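Local coordinates for protein aldehyde dehydrogenase (Anabaena variabilis, PDB 4H7N) that probably oxidises aldehydes to carboxylic acids with NAD+, at residues Thr7-Asn12 with Gly16-Val21; Asn76-Gly79 with Ile83-Leu86; Ser134-Pro139 with Pro307-Lys312; Arg167-Leu172 with Leu186-Gly191; Leu295-Val300 with Glu338-Gly343. One frame throughout, in Å; residues are numbered along the deposited sequence.

Contact 1. Residues Thr7-Asn12 with Gly16-Val21; sequences TIEVRN and GKFDYV
Val10 N gives its proton to Tyr20 O at 2.8 Å in this antiparallel hairpin. Val10 O in turn receives Asp19 N at 3.2 Å. Arg11 pairs with Phe18 and Glu9 with Val21, so between these pairs the second strand holds one residue more than the first, consistent with a bulge near Asp19. Nearer the turn, Asn12 N bonds to Lys17 O at 2.8 Å and Asn12 O takes Gly16 N at 2.7 Å, a bent bond that shuts the loop. Among the side chains, Asn12 ND2 donates to Asp19 OD2 at 2.8 Å, coming from above the carboxylate, 44° out of its plane. Asp19 reaches this place because its CG sits between the backbone N and the carbonyl carbon (chi1 69°). A water in the plane of the Arg11 guanidinium, at its edge, accepts from Arg11 NE at 2.6 Å and donates to Gly16 O, linking Arg11 to the turn residue Gly16. Apolar contact lies on both faces. On one, Glu9 CB sits over the Phe18 ring as a CH-pi contact, 3.8 Å from the centroid, while the edge of the same ring meets the Val10–Arg11 peptide. Glu9, Arg11, Phe18 and Val21 share this face; Val10 and Tyr20 meet through their CB atoms on the other. Asn12 OD1 turns back to Arg14 N and Thr15 N within the turn. Beyond the hairpin, Asp19 OD1 turns to Arg167 near the N-terminal end of helix 169-176, and Asp19 OD2 also accepts from Asn76 on helix 67-78.

Contact 2. Residues Asn76-Gly79 with Ile83-Leu86; sequences NDTG and ITVL
Thr78 and Thr84 face each other across a tight link between consecutive helices, their CA atoms 7.8 Å apart. Thr78 is the last residue of helix 67-78; at Gly79 the chain leaves helical angles with a positive phi (77°), a conformation that glycine adopts readily. Helix 82-106 is under way by Ile83, and the segment 83-86 keeps helical backbone angles throughout. Contact is narrow: one threonine from the end of the first helix meets one from the start of the second. This is the simple joining of two successive helices in the buried part of the aldehyde dehydrogenase fold, well away from the predicted active site, and it covers less than 50 Å² in all. The two hydroxyls approach to 3.3 Å, Thr78 OG1 to Thr84 OG1. Thr78 OG1 points across because it stands between its own backbone N and carbonyl carbon (chi1 63°). Thr84 OG1 instead lies beside the backbone N, opposite the carbonyl carbon, which leaves the methyl CG2 anti to the backbone N. Each hydroxyl is also hydrogen-bonded one turn back along the chain: Thr78 OG1 bonds to Leu74 O and Thr84 OG1 to Arg80 O. Thr78 OG1 also has a weak bond with Arg80 N in the linker. Pro139 and Ile309 pack against Thr78, while Thr84 leans on Leu74 of the first helix.

Contact 3. Residues Ser134-Pro139 with Pro307-Lys312; sequences SPWNFP and PIIAEK
Trp136 holds its CG between the backbone N and the carbonyl carbon (chi1 48°), which throws the indole out of its loop toward Ile309 and Ala310. Ile309 answers with CG2 opposite its backbone N and CG1 beside it, so that CB and CG2 are presented together to the indole. The two side chains pass in opposite directions. Ile309 CG2 comes at a slant to the ring, 3.7 Å from Trp136 CE3, and Ile309 CB lies equally near Trp136 CZ3. Ala310 takes a different station: its CB stands over the face of the six-membered ring, 4.0 Å from the centroid and 20° off the normal, displaced toward the rim at Trp136 CZ2. Ala310 is also the N-cap residue of helix 311-326, so the indole packs at that helix's start. Trp136 O is buried here without a polar partner in the model, with the methyl Ile309 CD1 4.1 Å away. With an alanine here in place of Trp136, the Ala310 methyl would probably lose the aromatic face it packs on and a gap would open beside Ile309. Gln264 ties both sides: its OE1 accepts from Ile309 N, and its O accepts from Asn137 ND2. Asn137 O is bonded in addition by Asn261 ND2. The loop carries the Pro-Trp-Asn-Phe-Pro motif of aldehyde dehydrogenases, whose asparagine in relatives lends its amide to the oxyanion hole; the Asn137 side chain lies about 10 Å from that of Glu232, the predicted active-site residue.

Contact 4. Residues Arg167-Leu172 with Leu186-Gly191; sequences RFVAPL and LIFVEG
Arg167 NH2 is gripped by two oxygens, Asp19 OD1 in a salt bridge and Arg11 O in a hydrogen bond, while Arg167 NH1 pairs with Asp77. These bonds hold the side chain of Arg167, which precedes Val169 and Leu172 on the chain; those two residues, on helix 169-176, pack on Phe188 of the strand. Val169 CG1, opposite its backbone N (chi1 173°), presses obliquely on the base of the aromatic side chain, 3.6 Å from Phe188 CG and 3.7 Å from Phe188 CB. Val169 CG2 reaches Phe188 CD1 more loosely at 4.0 Å, and the same methyl also lies over a face of the Phe168 ring, toward its rim. One turn on, Leu172 CD1 meets the far end, Phe188 CZ, with the two side chains at about a right angle. Met144 of helix 139-144 also touches Phe188. A serine in place of Phe188 would probably leave the Val169 and Leu172 methyls without their aromatic partner and open a gap between helix and strand. This is helix-on-sheet packing in a beta-alpha-beta unit: strands 156-161 and 186-188 run parallel, joined through helix 169-176.

Contact 5. Residues Leu295-Val300 with Glu338-Gly343; sequences LAYPLV and EELGGG
Tyr297 lies between its own neighbour and a distant hairpin: Pro298, which follows a cis peptide bond, sets its CB over the centre of one ring face, and Leu340 CB covers the opposite face. The hairpin of strands 338-340 and 343-345 turns through a type I' beta turn, Leu340 to Gly343, and packs on the loop between helices 279-292 and 311-326. Leu340 CB makes a CH-pi contact 4.0 Å from the ring centroid, 15° off the normal and shifted toward the rim near Tyr297 CZ. The tyrosine reaches that far because its CG extends opposite the backbone N (chi1 -178°). Its hydroxyl ends beside the turn, Tyr297 OH 3.5 Å from Gly341 N, too badly angled for a hydrogen bond. Gly341 has a positive phi, and a CB there would crowd Tyr297 CE1. Leu295 adds a second apolar touch, its CD1 4.1 Å from Leu340 CD1 as the two side chains cross at about a right angle; Leu295 also packs on Trp345. Two backbone bonds close the turn, Leu340 N to Gly343 O at 2.9 Å and Gly343 N to Leu340 O at 3.0 Å. A carboxylate from the strand also bonds to the turn: Gly342 N donates to Glu339 OE2 at 2.9 Å, meeting the oxygen on its anti side and 29° out of the carboxylate plane.

In the fold
From the N terminus, contact 1 closes a hairpin and contact 2 the short link between helices 67-78 and 82-106. Contact 3 then bridges 167 residues, joining the loop after strand 118-134 to the start of helix 311-326. Contact 4, a local beta-alpha-beta closure, falls wholly within that span. Contact 5 crosses contact 3, because segment 295-300 lies inside the span and segment 338-343 beyond it. Arg167 joins contacts 1, 2 and 4, and Thr78 joins contact 2 to contact 3. Contacts 4 and 5 stand apart, their centres about 27 Å from each other.

Contact 1. Residues Thr7-Asn12 with Gly16-Val21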
# COMPACT_ATOMS: atom_id res chain seq x y z
N THR A 7 9.65 31.55 -14.44
CA THR A 7 8.44 31.94 -13.75
C THR A 7 7.26 31.41 -14.57
O THR A 7 7.41 31.15 -15.74
CB THR A 7 8.35 33.48 -13.57
OG1 THR A 7 8.12 34.11 -14.82
CG2 THR A 7 9.65 34.07 -12.99
N ILE A 8 6.09 31.27 -13.96
CA ILE A 8 4.89 30.82 -14.65
C ILE A 8 3.81 31.86 -14.39
O ILE A 8 3.54 32.20 -13.26
CB ILE A 8 4.43 29.44 -14.11
CG1 ILE A 8 5.47 28.37 -14.39
CG2 ILE A 8 3.12 29.01 -14.77
CD1 ILE A 8 5.38 27.10 -13.57
N GLU A 9 3.20 32.38 -15.45
CA GLU A 9 2.11 33.31 -15.31
C GLU A 9 0.83 32.51 -15.16
O GLU A 9 0.67 31.47 -15.80
CB GLU A 9 2.05 34.23 -16.50
CG GLU A 9 3.27 35.12 -16.60
CD GLU A 9 3.10 36.16 -17.70
OE1 GLU A 9 3.27 35.81 -18.89
OE2 GLU A 9 2.75 37.31 -17.36
N VAL A 10 -0.08 32.99 -14.33
CA VAL A 10 -1.21 32.16 -13.92
C VAL A 10 -2.46 32.89 -14.36
O VAL A 10 -2.66 34.07 -14.04
CB VAL A 10 -1.21 31.91 -12.41
CG1 VAL A 10 -2.44 31.12 -11.96
CG2 VAL A 10 0.05 31.20 -11.97
N ARG A 11 -3.29 32.18 -15.14
CA ARG A 11 -4.53 32.71 -15.66
C ARG A 11 -5.62 32.80 -14.58
O ARG A 11 -5.76 31.94 -13.70
CB ARG A 11 -4.95 31.83 -16.84
CG ARG A 11 -6.33 32.06 -17.41
CD ARG A 11 -6.52 31.23 -18.67
NE ARG A 11 -7.83 31.39 -19.26
CZ ARG A 11 -8.95 30.86 -18.76
NH1 ARG A 11 -8.95 30.13 -17.66
NH2 ARG A 11 -10.10 31.06 -19.37
N ASN A 12 -6.36 33.89 -14.62
CA ASN A 12 -7.56 34.09 -13.84
C ASN A 12 -8.71 33.46 -14.62
O ASN A 12 -8.95 33.81 -15.78
CB ASN A 12 -7.79 35.58 -13.67
CG ASN A 12 -9.03 35.91 -12.87
OD1 ASN A 12 -10.11 35.42 -13.09
ND2 ASN A 12 -8.86 36.88 -12.00
N GLY A 16 -9.76 35.52 -17.72
CA GLY A 16 -8.94 35.06 -18.80
C GLY A 16 -7.59 35.75 -18.88
O GLY A 16 -6.80 35.45 -19.78
N LYS A 17 -7.32 36.68 -17.96
CA LYS A 17 -6.04 37.41 -17.99
C LYS A 17 -5.08 36.84 -16.98
O LYS A 17 -5.50 36.18 -16.01
CB LYS A 17 -6.22 38.87 -17.61
CG LYS A 17 -7.15 39.64 -18.47
CD LYS A 17 -7.32 41.03 -17.86
CE LYS A 17 -7.33 42.11 -18.92
NZ LYS A 17 -8.48 41.84 -19.82
N PHE A 18 -3.80 37.11 -17.20
CA PHE A 18 -2.76 36.70 -16.26
C PHE A 18 -2.73 37.67 -15.10
O PHE A 18 -2.63 38.85 -15.29
CB PHE A 18 -1.40 36.68 -16.91
CG PHE A 18 -1.20 35.56 -17.88
CD1 PHE A 18 -1.47 34.24 -17.53
CD2 PHE A 18 -0.68 35.82 -19.15
CE1 PHE A 18 -1.27 33.21 -18.43
CE2 PHE A 18 -0.46 34.78 -20.06
CZ PHE A 18 -0.76 33.47 -19.70
N ASP A 19 -2.87 37.21 -13.88
CA ASP A 19 -2.91 38.16 -12.77
C ASP A 19 -2.11 37.68 -11.60
O ASP A 19 -2.35 38.12 -10.48
CB ASP A 19 -4.36 38.46 -12.38
CG ASP A 19 -5.06 37.25 -11.71
OD1 ASP A 19 -4.49 36.12 -11.70
OD2 ASP A 19 -6.19 37.43 -11.20
N TYR A 20 -1.19 36.74 -11.83
CA TYR A 20 -0.46 36.13 -10.75
C TYR A 20 0.73 35.44 -11.37
O TYR A 20 0.67 35.06 -12.53
CB TYR A 20 -1.32 35.10 -10.05
CG TYR A 20 -0.85 34.72 -8.67
CD1 TYR A 20 -1.03 35.60 -7.62
CD2 TYR A 20 -0.31 33.48 -8.40
CE1 TYR A 20 -0.66 35.26 -6.35
CE2 TYR A 20 0.08 33.12 -7.12
CZ TYR A 20 -0.10 34.01 -6.10
OH TYR A 20 0.26 33.74 -4.81
N VAL A 21 1.80 35.33 -10.61
CA VAL A 21 3.06 34.73 -11.09
C VAL A 21 3.54 33.80 -10.02
O VAL A 21 3.51 34.15 -8.85
CB VAL A 21 4.18 35.77 -11.29
CG1 VAL A 21 5.47 35.09 -11.70
CG2 VAL A 21 3.76 36.77 -12.37
O HOH W 1 -7.38 33.03 -21.27

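Contact 2. Residues Asn76-Gly79 with Ile83-Leu86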
# COMPACT_ATOMS: atom_id res chain seq x y z
N ASN A 76 -10.52 33.98 -6.21
CA ASN A 76 -9.66 34.32 -7.33
C ASN A 76 -9.21 33.04 -8.07
O ASN A 76 -9.20 33.03 -9.32
CB ASN A 76 -8.45 35.10 -6.81
CG ASN A 76 -7.72 35.94 -7.87
OD1 ASN A 76 -6.98 36.88 -7.51
ND2 ASN A 76 -7.88 35.60 -9.15
N ASP A 77 -8.85 31.99 -7.33
CA ASP A 77 -8.40 30.73 -7.96
C ASP A 77 -9.51 30.03 -8.72
O ASP A 77 -9.26 29.41 -9.74
CB ASP A 77 -7.86 29.71 -6.92
CG ASP A 77 -6.40 29.93 -6.49
OD1 ASP A 77 -5.52 30.33 -7.31
OD2 ASP A 77 -6.09 29.60 -5.31
N THR A 78 -10.72 30.04 -8.17
CA THR A 78 -11.82 29.17 -8.64
C THR A 78 -12.93 29.86 -9.35
O THR A 78 -13.71 29.23 -10.06
CB THR A 78 -12.47 28.40 -7.48
OG1 THR A 78 -13.08 29.28 -6.51
CG2 THR A 78 -11.42 27.50 -6.76
N GLY A 79 -13.02 31.18 -9.18
CA GLY A 79 -14.09 31.93 -9.79
C GLY A 79 -15.47 31.85 -9.16
O GLY A 79 -16.46 32.27 -9.75
N ILE A 83 -19.19 27.65 -3.11
CA ILE A 83 -18.36 26.44 -2.95
C ILE A 83 -17.01 26.79 -2.31
O ILE A 83 -16.42 25.98 -1.61
CB ILE A 83 -18.18 25.65 -4.28
CG1 ILE A 83 -19.51 25.19 -4.89
CG2 ILE A 83 -17.28 24.45 -4.11
CD1 ILE A 83 -20.63 24.87 -3.91
N THR A 84 -16.56 28.03 -2.44
CA THR A 84 -15.37 28.45 -1.69
C THR A 84 -15.60 28.41 -0.19
O THR A 84 -14.76 27.91 0.58
CB THR A 84 -14.87 29.83 -2.18
OG1 THR A 84 -14.20 29.64 -3.44
CG2 THR A 84 -13.90 30.42 -1.24
N VAL A 85 -16.73 28.95 0.24
CA VAL A 85 -17.10 28.93 1.66
C VAL A 85 -17.13 27.47 2.17
O VAL A 85 -16.60 27.15 3.21
CB VAL A 85 -18.44 29.60 1.92
CG1 VAL A 85 -18.77 29.59 3.40
CG2 VAL A 85 -18.42 31.04 1.39
N LEU A 86 -17.72 26.58 1.40
CA LEU A 86 -17.78 25.18 1.82
C LEU A 86 -16.42 24.53 1.87
O LEU A 86 -16.14 23.75 2.79
CB LEU A 86 -18.71 24.37 0.90
CG LEU A 86 -20.12 24.95 0.68
CD1 LEU A 86 -20.98 23.88 -0.02
CD2 LEU A 86 -20.83 25.45 1.95

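Contact 3. Residues Ser134-Pro139 with Pro307-Lys312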
# COMPACT_ATOMS: atom_id res chain seq x y z
N SER A 134 -1.34 18.09 -5.67
CA SER A 134 -2.79 18.23 -5.58
C SER A 134 -3.35 19.04 -6.79
O SER A 134 -2.66 19.85 -7.37
CB SER A 134 -3.16 18.90 -4.25
OG SER A 134 -2.54 20.19 -4.10
N PRO A 135 -4.61 18.81 -7.16
CA PRO A 135 -5.20 19.35 -8.38
C PRO A 135 -5.86 20.68 -8.17
O PRO A 135 -5.99 21.16 -7.03
CB PRO A 135 -6.23 18.29 -8.76
CG PRO A 135 -6.72 17.77 -7.43
CD PRO A 135 -5.54 17.89 -6.47
N TRP A 136 -6.28 21.29 -9.28
CA TRP A 136 -6.82 22.66 -9.29
C TRP A 136 -8.32 22.78 -8.99
O TRP A 136 -8.80 23.90 -8.81
CB TRP A 136 -6.52 23.33 -10.64
CG TRP A 136 -6.85 22.52 -11.82
CD1 TRP A 136 -5.99 21.77 -12.56
CD2 TRP A 136 -8.14 22.33 -12.38
NE1 TRP A 136 -6.68 21.13 -13.55
CE2 TRP A 136 -8.01 21.46 -13.45
CE3 TRP A 136 -9.42 22.83 -12.06
CZ2 TRP A 136 -9.09 21.07 -14.24
CZ3 TRP A 136 -10.50 22.44 -12.85
CH2 TRP A 136 -10.33 21.58 -13.94
N ASN A 137 -9.09 21.69 -8.93
CA ASN A 137 -10.55 21.79 -8.87
C ASN A 137 -11.19 22.10 -7.50
O ASN A 137 -12.18 22.85 -7.42
CB ASN A 137 -11.19 20.60 -9.51
CG ASN A 137 -10.86 19.33 -8.79
OD1 ASN A 137 -9.69 18.99 -8.63
ND2 ASN A 137 -11.86 18.65 -8.29
N PHE A 138 -10.55 21.61 -6.44
CA PHE A 138 -10.83 22.01 -5.07
C PHE A 138 -9.46 22.24 -4.47
O PHE A 138 -8.89 21.39 -3.79
CB PHE A 138 -11.59 20.93 -4.28
CG PHE A 138 -12.99 20.63 -4.78
CD1 PHE A 138 -14.05 21.44 -4.42
CD2 PHE A 138 -13.26 19.45 -5.49
CE1 PHE A 138 -15.33 21.15 -4.83
CE2 PHE A 138 -14.56 19.16 -5.89
CZ PHE A 138 -15.59 20.02 -5.56
N PRO A 139 -8.89 23.36 -4.78
CA PRO A 139 -7.47 23.53 -4.51
C PRO A 139 -7.14 23.43 -3.02
O PRO A 139 -6.13 22.81 -2.68
CB PRO A 139 -7.15 24.93 -5.02
CG PRO A 139 -8.38 25.47 -5.55
CD PRO A 139 -9.53 24.55 -5.35
N PRO A 307 -17.08 29.26 -13.45
CA PRO A 307 -16.48 29.00 -14.71
C PRO A 307 -15.72 27.69 -14.74
O PRO A 307 -15.34 27.16 -13.68
CB PRO A 307 -15.50 30.16 -14.88
CG PRO A 307 -15.10 30.52 -13.50
CD PRO A 307 -16.33 30.27 -12.67
N ILE A 308 -15.41 27.24 -15.94
CA ILE A 308 -14.46 26.16 -16.11
C ILE A 308 -13.10 26.74 -15.82
O ILE A 308 -12.67 27.65 -16.50
CB ILE A 308 -14.51 25.63 -17.52
CG1 ILE A 308 -15.94 25.14 -17.79
CG2 ILE A 308 -13.48 24.55 -17.73
CD1 ILE A 308 -16.25 25.12 -19.26
N ILE A 309 -12.42 26.20 -14.81
CA ILE A 309 -11.24 26.81 -14.23
C ILE A 309 -10.04 26.72 -15.15
O ILE A 309 -9.31 27.67 -15.33
CB ILE A 309 -10.95 26.15 -12.87
CG1 ILE A 309 -12.00 26.56 -11.86
CG2 ILE A 309 -9.58 26.53 -12.37
CD1 ILE A 309 -11.93 25.74 -10.61
N ALA A 310 -9.84 25.56 -15.76
CA ALA A 310 -8.67 25.36 -16.61
C ALA A 310 -9.06 25.44 -18.07
O ALA A 310 -10.02 24.80 -18.48
CB ALA A 310 -8.02 24.02 -16.28
N GLU A 311 -8.32 26.20 -18.88
CA GLU A 311 -8.64 26.26 -20.32
C GLU A 311 -8.62 24.91 -21.02
O GLU A 311 -9.44 24.66 -21.91
CB GLU A 311 -7.66 27.12 -21.12
CG GLU A 311 -7.95 28.57 -21.07
CD GLU A 311 -7.49 29.31 -22.32
OE1 GLU A 311 -6.29 29.36 -22.53
OE2 GLU A 311 -8.34 29.81 -23.07
N LYS A 312 -7.65 24.07 -20.68
CA LYS A 312 -7.56 22.77 -21.33
C LYS A 312 -8.84 21.95 -21.02
O LYS A 312 -9.38 21.26 -21.87
CB LYS A 312 -6.28 22.10 -20.89
CG LYS A 312 -6.12 20.64 -21.23
CD LYS A 312 -5.20 20.00 -20.19
CE LYS A 312 -5.42 18.50 -19.99
NZ LYS A 312 -4.43 17.78 -20.83

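Contact 4. Residues Arg167-Leu172 with Leu186-Gly191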
# COMPACT_ATOMS: atom_id res chain seq x y z
N ARG A 167 -3.11 30.36 -5.82
CA ARG A 167 -3.12 31.62 -5.03
C ARG A 167 -3.53 31.45 -3.56
O ARG A 167 -3.11 32.22 -2.71
CB ARG A 167 -4.03 32.65 -5.65
CG ARG A 167 -3.80 32.92 -7.12
CD ARG A 167 -4.90 33.85 -7.58
NE ARG A 167 -4.90 34.07 -9.01
CZ ARG A 167 -5.25 33.17 -9.94
NH1 ARG A 167 -5.56 31.93 -9.64
NH2 ARG A 167 -5.30 33.54 -11.20
N PHE A 168 -4.27 30.37 -3.27
CA PHE A 168 -4.77 30.13 -1.91
C PHE A 168 -3.65 29.87 -0.93
O PHE A 168 -3.86 30.00 0.26
CB PHE A 168 -5.74 28.96 -1.87
CG PHE A 168 -5.07 27.62 -2.05
CD1 PHE A 168 -4.75 27.15 -3.30
CD2 PHE A 168 -4.75 26.85 -0.95
CE1 PHE A 168 -4.13 25.93 -3.46
CE2 PHE A 168 -4.13 25.61 -1.09
CZ PHE A 168 -3.83 25.14 -2.35
N VAL A 169 -2.48 29.50 -1.43
CA VAL A 169 -1.31 29.25 -0.61
C VAL A 169 -0.84 30.51 0.16
O VAL A 169 -0.46 30.42 1.35
CB VAL A 169 -0.16 28.64 -1.47
CG1 VAL A 169 1.10 28.53 -0.66
CG2 VAL A 169 -0.54 27.22 -1.89
N ALA A 170 -0.93 31.67 -0.45
CA ALA A 170 -0.32 32.88 0.17
C ALA A 170 -0.94 33.15 1.56
O ALA A 170 -0.23 33.32 2.52
CB ALA A 170 -0.45 34.09 -0.74
N PRO A 171 -2.27 33.10 1.70
CA PRO A 171 -2.79 33.30 3.06
C PRO A 171 -2.51 32.13 4.02
O PRO A 171 -2.24 32.36 5.21
CB PRO A 171 -4.27 33.60 2.84
CG PRO A 171 -4.58 33.08 1.49
CD PRO A 171 -3.31 33.21 0.68
N LEU A 172 -2.46 30.89 3.53
CA LEU A 172 -2.10 29.78 4.39
C LEU A 172 -0.69 29.97 4.95
O LEU A 172 -0.44 29.74 6.15
CB LEU A 172 -2.15 28.45 3.66
CG LEU A 172 -3.53 27.93 3.27
CD1 LEU A 172 -3.42 26.53 2.70
CD2 LEU A 172 -4.51 27.93 4.47
N LEU A 186 5.89 22.04 7.32
CA LEU A 186 4.90 22.13 6.28
C LEU A 186 5.46 23.13 5.31
O LEU A 186 5.61 24.33 5.64
CB LEU A 186 3.59 22.65 6.83
CG LEU A 186 2.55 22.94 5.79
CD1 LEU A 186 2.29 21.78 4.86
CD2 LEU A 186 1.25 23.34 6.47
N ILE A 187 5.85 22.64 4.14
CA ILE A 187 6.52 23.43 3.15
C ILE A 187 5.64 23.48 1.90
O ILE A 187 5.25 22.42 1.36
CB ILE A 187 7.85 22.75 2.74
CG1 ILE A 187 8.73 22.51 3.96
CG2 ILE A 187 8.60 23.62 1.77
CD1 ILE A 187 9.04 23.74 4.77
N PHE A 188 5.32 24.68 1.43
CA PHE A 188 4.56 24.83 0.18
C PHE A 188 5.53 25.18 -0.96
O PHE A 188 6.37 26.07 -0.78
CB PHE A 188 3.58 25.97 0.28
CG PHE A 188 2.44 25.68 1.18
CD1 PHE A 188 1.38 24.93 0.73
CD2 PHE A 188 2.44 26.12 2.48
CE1 PHE A 188 0.32 24.66 1.55
CE2 PHE A 188 1.37 25.84 3.32
CZ PHE A 188 0.32 25.11 2.84
N VAL A 189 5.44 24.48 -2.08
CA VAL A 189 6.25 24.79 -3.25
C VAL A 189 5.32 24.98 -4.43
O VAL A 189 4.27 24.38 -4.52
CB VAL A 189 7.32 23.73 -3.55
CG1 VAL A 189 8.29 23.60 -2.37
CG2 VAL A 189 6.72 22.39 -3.81
N GLU A 190 5.73 25.82 -5.35
CA GLU A 190 4.92 26.17 -6.52
C GLU A 190 5.50 25.54 -7.76
O GLU A 190 6.74 25.41 -7.87
CB GLU A 190 4.96 27.69 -6.71
CG GLU A 190 4.14 28.45 -5.70
CD GLU A 190 4.50 29.95 -5.64
OE1 GLU A 190 5.54 30.39 -6.27
OE2 GLU A 190 3.73 30.68 -4.95
N GLY A 191 4.66 25.20 -8.72
CA GLY A 191 5.18 24.76 -9.98
C GLY A 191 4.20 23.92 -10.71
O GLY A 191 3.14 23.62 -10.18

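Contact 5. Residues Leu295-Val300 with Glu338-Gly343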
# COMPACT_ATOMS: atom_id res chain seq x y z
N LEU A 295 -25.38 30.79 -13.96
CA LEU A 295 -23.94 31.05 -13.98
C LEU A 295 -23.64 32.19 -13.02
O LEU A 295 -24.46 33.05 -12.81
CB LEU A 295 -23.47 31.45 -15.38
CG LEU A 295 -23.70 30.42 -16.46
CD1 LEU A 295 -23.07 30.91 -17.74
CD2 LEU A 295 -23.10 29.10 -16.01
N ALA A 296 -22.44 32.17 -12.45
CA ALA A 296 -21.97 33.19 -11.54
C ALA A 296 -21.35 34.29 -12.40
O ALA A 296 -20.19 34.62 -12.29
CB ALA A 296 -20.96 32.60 -10.57
N TYR A 297 -22.19 34.86 -13.25
CA TYR A 297 -21.78 35.80 -14.24
C TYR A 297 -22.93 36.80 -14.38
O TYR A 297 -24.08 36.39 -14.47
CB TYR A 297 -21.58 35.09 -15.57
CG TYR A 297 -21.12 36.06 -16.60
CD1 TYR A 297 -19.82 36.53 -16.59
CD2 TYR A 297 -22.02 36.59 -17.55
CE1 TYR A 297 -19.39 37.47 -17.50
CE2 TYR A 297 -21.59 37.54 -18.47
CZ TYR A 297 -20.28 37.98 -18.43
OH TYR A 297 -19.81 38.90 -19.33
N PRO A 298 -22.63 38.09 -14.43
CA PRO A 298 -21.32 38.75 -14.48
C PRO A 298 -20.58 38.82 -13.18
O PRO A 298 -19.40 38.96 -13.21
CB PRO A 298 -21.66 40.18 -14.96
CG PRO A 298 -23.08 40.38 -14.57
CD PRO A 298 -23.73 39.04 -14.77
N LEU A 299 -21.27 38.73 -12.04
CA LEU A 299 -20.63 38.76 -10.72
C LEU A 299 -20.70 37.41 -10.03
O LEU A 299 -21.58 36.60 -10.29
CB LEU A 299 -21.33 39.79 -9.82
CG LEU A 299 -21.57 41.15 -10.46
CD1 LEU A 299 -22.38 42.00 -9.52
CD2 LEU A 299 -20.23 41.80 -10.79
N VAL A 300 -19.77 37.19 -9.11
CA VAL A 300 -19.66 35.92 -8.40
C VAL A 300 -20.94 35.60 -7.64
O VAL A 300 -21.30 34.45 -7.48
CB VAL A 300 -18.45 35.89 -7.42
CG1 VAL A 300 -18.35 34.53 -6.75
CG2 VAL A 300 -17.16 36.10 -8.17
N GLU A 338 -18.76 28.43 -23.79
CA GLU A 338 -18.68 29.80 -24.34
C GLU A 338 -17.81 30.70 -23.49
O GLU A 338 -17.63 30.47 -22.26
CB GLU A 338 -20.06 30.40 -24.49
CG GLU A 338 -20.97 30.13 -23.31
CD GLU A 338 -22.35 30.75 -23.47
OE1 GLU A 338 -22.54 31.49 -24.46
OE2 GLU A 338 -23.23 30.52 -22.61
N GLU A 339 -17.23 31.69 -24.15
CA GLU A 339 -16.44 32.73 -23.52
C GLU A 339 -17.36 33.87 -23.08
O GLU A 339 -18.21 34.33 -23.83
CB GLU A 339 -15.31 33.21 -24.47
CG GLU A 339 -14.46 34.37 -23.92
CD GLU A 339 -14.97 35.77 -24.33
OE1 GLU A 339 -14.98 36.07 -25.54
OE2 GLU A 339 -15.34 36.60 -23.47
N LEU A 340 -17.24 34.27 -21.82
CA LEU A 340 -17.98 35.39 -21.28
C LEU A 340 -17.07 36.14 -20.31
O LEU A 340 -16.50 35.55 -19.35
CB LEU A 340 -19.24 34.94 -20.57
CG LEU A 340 -20.28 34.14 -21.37
CD1 LEU A 340 -21.19 33.46 -20.37
CD2 LEU A 340 -21.06 35.04 -22.33
N GLY A 341 -16.89 37.43 -20.58
CA GLY A 341 -15.98 38.29 -19.80
C GLY A 341 -14.55 37.80 -19.81
O GLY A 341 -13.76 38.14 -18.92
N GLY A 342 -14.19 37.02 -20.82
CA GLY A 342 -12.85 36.48 -20.94
C GLY A 342 -12.68 35.10 -20.33
O GLY A 342 -11.64 34.47 -20.52
N GLY A 343 -13.67 34.64 -19.58
CA GLY A 343 -13.65 33.29 -18.99
C GLY A 343 -14.40 32.26 -19.82
O GLY A 343 -15.17 32.62 -20.69